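PDB 4WJB: putative amidohydrolase/peptidase from Burkholderia cenocepacia, which probably hydrolyses carbon-nitrogen bonds other than peptide bonds, as a zinc-dependent amidohydrolase of the peptidase M20 family. Local coordinates for residues A[125-130]-A[416-421]. Residues are numbered along the deposited sequence; the frame is centred on the assembly and turned at random.
Sequences AAIETE and AVLQSA
Leu418 and Ile127 meet through single methyl groups, CD1 of Leu418 lying 4.0 Å from CG2 of Ile127, so the two side chains touch tip to tip. The torsions account for this: in Ile127 CG2 stands opposite the backbone N, and in Leu418 CG does the same (chi1 -179°), carrying CD1 out from the helix to the loop. The same CD1 lies 4.1 Å from CG2 of Thr129, whose side chain slants across that of the leucine. Beyond it, CB of Ala421 packs 3.9 Å from CB of Thr129, where the two backbones come closest by their CA atoms, those of these two residues being 5.8 Å apart. Leu122 of helix 109-124 and Pro17 touch both Ile127 and Leu418, extending the apolar cluster.

Polar groups gather around Ala421. Ala421 O lies 3.4 Å from CB of Glu130 and 3.1 Å from its backbone N, while that N is hydrogen-bonded to the side-chain oxygen of Gln422; the amide nitrogen of Gln422 binds Glu128 O. Thr129 turns its hydroxyl to Arg131 O, leaving its methyl for the helix. Glu130, bent at chi2 (-55°), carries its carboxylate away to a salt bridge with Arg84.

The contact thus joins the loop between helix 109-124 and strand 133-138 to the C-terminal part of helix 403-421, away from the zinc site. With 212 Å² buried in total, its chemistry implies a small join: carbon atoms, mostly methyls, supply the side-chain contact across it, while the polar ends of Thr129 and Glu130 are satisfied elsewhere.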
ATOM      1  N   ALA A 125      17.689  29.033 -48.337  1.00 30.28           N
ATOM      2  CA  ALA A 125      16.694  29.547 -49.268  1.00 32.24           C
ATOM      3  C   ALA A 125      16.826  31.055 -49.463  1.00 30.22           C
ATOM      4  O   ALA A 125      16.040  31.655 -50.196  1.00 31.24           O
ATOM      5  CB  ALA A 125      15.298  29.203 -48.786  1.00 32.86           C
ATOM      6  N   ALA A 126      17.815  31.651 -48.802  1.00 28.89           N
ATOM      7  CA  ALA A 126      18.053  33.095 -48.850  1.00 29.89           C
ATOM      8  C   ALA A 126      16.786  33.879 -48.522  1.00 31.37           C
ATOM      9  O   ALA A 126      16.443  34.844 -49.204  1.00 32.10           O
ATOM     10  CB  ALA A 126      18.591  33.505 -50.223  1.00 29.95           C
ATOM     11  N   ILE A 127      16.083  33.450 -47.480  1.00 29.90           N
ATOM     12  CA  ILE A 127      14.834  34.092 -47.099  1.00 29.72           C
ATOM     13  C   ILE A 127      15.042  35.214 -46.079  1.00 30.14           C
ATOM     14  O   ILE A 127      15.742  35.037 -45.076  1.00 28.40           O
ATOM     15  CB  ILE A 127      13.846  33.046 -46.539  1.00 30.72           C
ATOM     16  CG1 ILE A 127      13.375  32.126 -47.666  1.00 35.01           C
ATOM     17  CG2 ILE A 127      12.657  33.713 -45.864  1.00 28.53           C
ATOM     18  CD1 ILE A 127      12.399  31.069 -47.213  1.00 38.48           C
ATOM     19  N   GLU A 128      14.449  36.375 -46.353  1.00 30.94           N
ATOM     20  CA  GLU A 128      14.387  37.462 -45.379  1.00 33.06           C
ATOM     21  C   GLU A 128      13.011  37.482 -44.705  1.00 31.82           C
ATOM     22  O   GLU A 128      11.981  37.413 -45.377  1.00 32.17           O
ATOM     23  CB  GLU A 128      14.678  38.816 -46.038  1.00 37.16           C
ATOM     24  CG  GLU A 128      14.135  40.016 -45.259  1.00 40.82           C
ATOM     25  CD  GLU A 128      14.686  41.352 -45.737  1.00 44.59           C
ATOM     26  OE1 GLU A 128      15.758  41.768 -45.246  1.00 42.88           O
ATOM     27  OE2 GLU A 128      14.042  41.991 -46.596  1.00 47.39           O
ATOM     28  N   THR A 129      13.000  37.565 -43.377  1.00 29.41           N
ATOM     29  CA  THR A 129      11.748  37.627 -42.628  1.00 27.02           C
ATOM     30  C   THR A 129      11.507  39.035 -42.098  1.00 27.62           C
ATOM     31  O   THR A 129      12.454  39.802 -41.901  1.00 26.89           O
ATOM     32  CB  THR A 129      11.739  36.634 -41.451  1.00 23.97           C
ATOM     33  OG1 THR A 129      12.771  36.978 -40.518  1.00 21.90           O
ATOM     34  CG2 THR A 129      11.964  35.217 -41.954  1.00 23.53           C
ATOM     35  N   GLU A 130      10.240  39.380 -41.884  1.00 27.11           N
ATOM     36  CA  GLU A 130       9.906  40.689 -41.331  1.00 30.09           C
ATOM     37  C   GLU A 130      10.454  40.823 -39.921  1.00 27.99           C
ATOM     38  O   GLU A 130      11.047  41.842 -39.561  1.00 29.07           O
ATOM     39  CB  GLU A 130       8.393  40.917 -41.322  1.00 33.48           C
ATOM     40  CG  GLU A 130       7.832  41.327 -42.660  1.00 39.14           C
ATOM     41  CD  GLU A 130       8.536  42.548 -43.224  1.00 40.75           C
ATOM     42  OE1 GLU A 130       9.122  42.436 -44.320  1.00 42.65           O
ATOM     43  OE2 GLU A 130       8.510  43.612 -42.566  1.00 38.94           O
ATOM     44  N   ALA A 416       5.852  26.974 -39.557  1.00 27.34           N
ATOM     45  CA  ALA A 416       5.191  27.741 -38.509  1.00 26.80           C
ATOM     46  C   ALA A 416       5.963  29.020 -38.182  1.00 25.43           C
ATOM     47  O   ALA A 416       5.387  30.110 -38.123  1.00 22.74           O
ATOM     48  CB  ALA A 416       5.022  26.889 -37.254  1.00 24.53           C
ATOM     49  N   VAL A 417       7.267  28.874 -37.957  1.00 21.80           N
ATOM     50  CA  VAL A 417       8.123  30.005 -37.616  1.00 22.33           C
ATOM     51  C   VAL A 417       8.148  30.998 -38.763  1.00 23.77           C
ATOM     52  O   VAL A 417       8.036  32.211 -38.558  1.00 26.54           O
ATOM     53  CB  VAL A 417       9.559  29.553 -37.286  1.00 23.40           C
ATOM     54  CG1 VAL A 417      10.518  30.745 -37.297  1.00 25.93           C
ATOM     55  CG2 VAL A 417       9.585  28.839 -35.944  1.00 24.86           C
ATOM     56  N   LEU A 418       8.276  30.471 -39.975  1.00 24.78           N
ATOM     57  CA  LEU A 418       8.297  31.304 -41.167  1.00 27.32           C
ATOM     58  C   LEU A 418       7.019  32.133 -41.284  1.00 30.04           C
ATOM     59  O   LEU A 418       7.085  33.341 -41.473  1.00 29.06           O
ATOM     60  CB  LEU A 418       8.484  30.449 -42.416  1.00 29.97           C
ATOM     61  CG  LEU A 418       8.546  31.239 -43.722  1.00 30.74           C
ATOM     62  CD1 LEU A 418       9.628  32.309 -43.642  1.00 31.02           C
ATOM     63  CD2 LEU A 418       8.784  30.311 -44.900  1.00 31.84           C
ATOM     64  N   GLN A 419       5.860  31.488 -41.147  1.00 29.33           N
ATOM     65  CA  GLN A 419       4.587  32.199 -41.268  1.00 30.99           C
ATOM     66  C   GLN A 419       4.459  33.323 -40.236  1.00 30.81           C
ATOM     67  O   GLN A 419       4.056  34.438 -40.569  1.00 31.22           O
ATOM     68  CB  GLN A 419       3.405  31.235 -41.129  1.00 30.88           C
ATOM     69  CG  GLN A 419       2.056  31.934 -41.192  1.00 35.72           C
ATOM     70  CD  GLN A 419       0.885  30.980 -41.079  1.00 40.73           C
ATOM     71  OE1 GLN A 419       1.010  29.787 -41.350  1.00 43.01           O
ATOM     72  NE2 GLN A 419      -0.263  31.505 -40.668  1.00 43.36           N
ATOM     73  N   SER A 420       4.811  33.031 -38.987  1.00 29.73           N
ATOM     74  CA  SER A 420       4.653  34.001 -37.908  1.00 32.60           C
ATOM     75  C   SER A 420       5.665  35.140 -38.004  1.00 30.92           C
ATOM     76  O   SER A 420       5.374  36.265 -37.599  1.00 28.81           O
ATOM     77  CB  SER A 420       4.770  33.311 -36.550  1.00 39.01           C
ATOM     78  OG  SER A 420       6.026  32.676 -36.413  1.00 44.29           O
ATOM     79  N   ALA A 421       6.845  34.841 -38.543  1.00 29.56           N
ATOM     80  CA  ALA A 421       7.904  35.839 -38.710  1.00 29.72           C
ATOM     81  C   ALA A 421       7.648  36.771 -39.891  1.00 31.62           C
ATOM     82  O   ALA A 421       8.344  37.778 -40.060  1.00 32.51           O
ATOM     83  CB  ALA A 421       9.255  35.153 -38.875  1.00 28.34           C
TER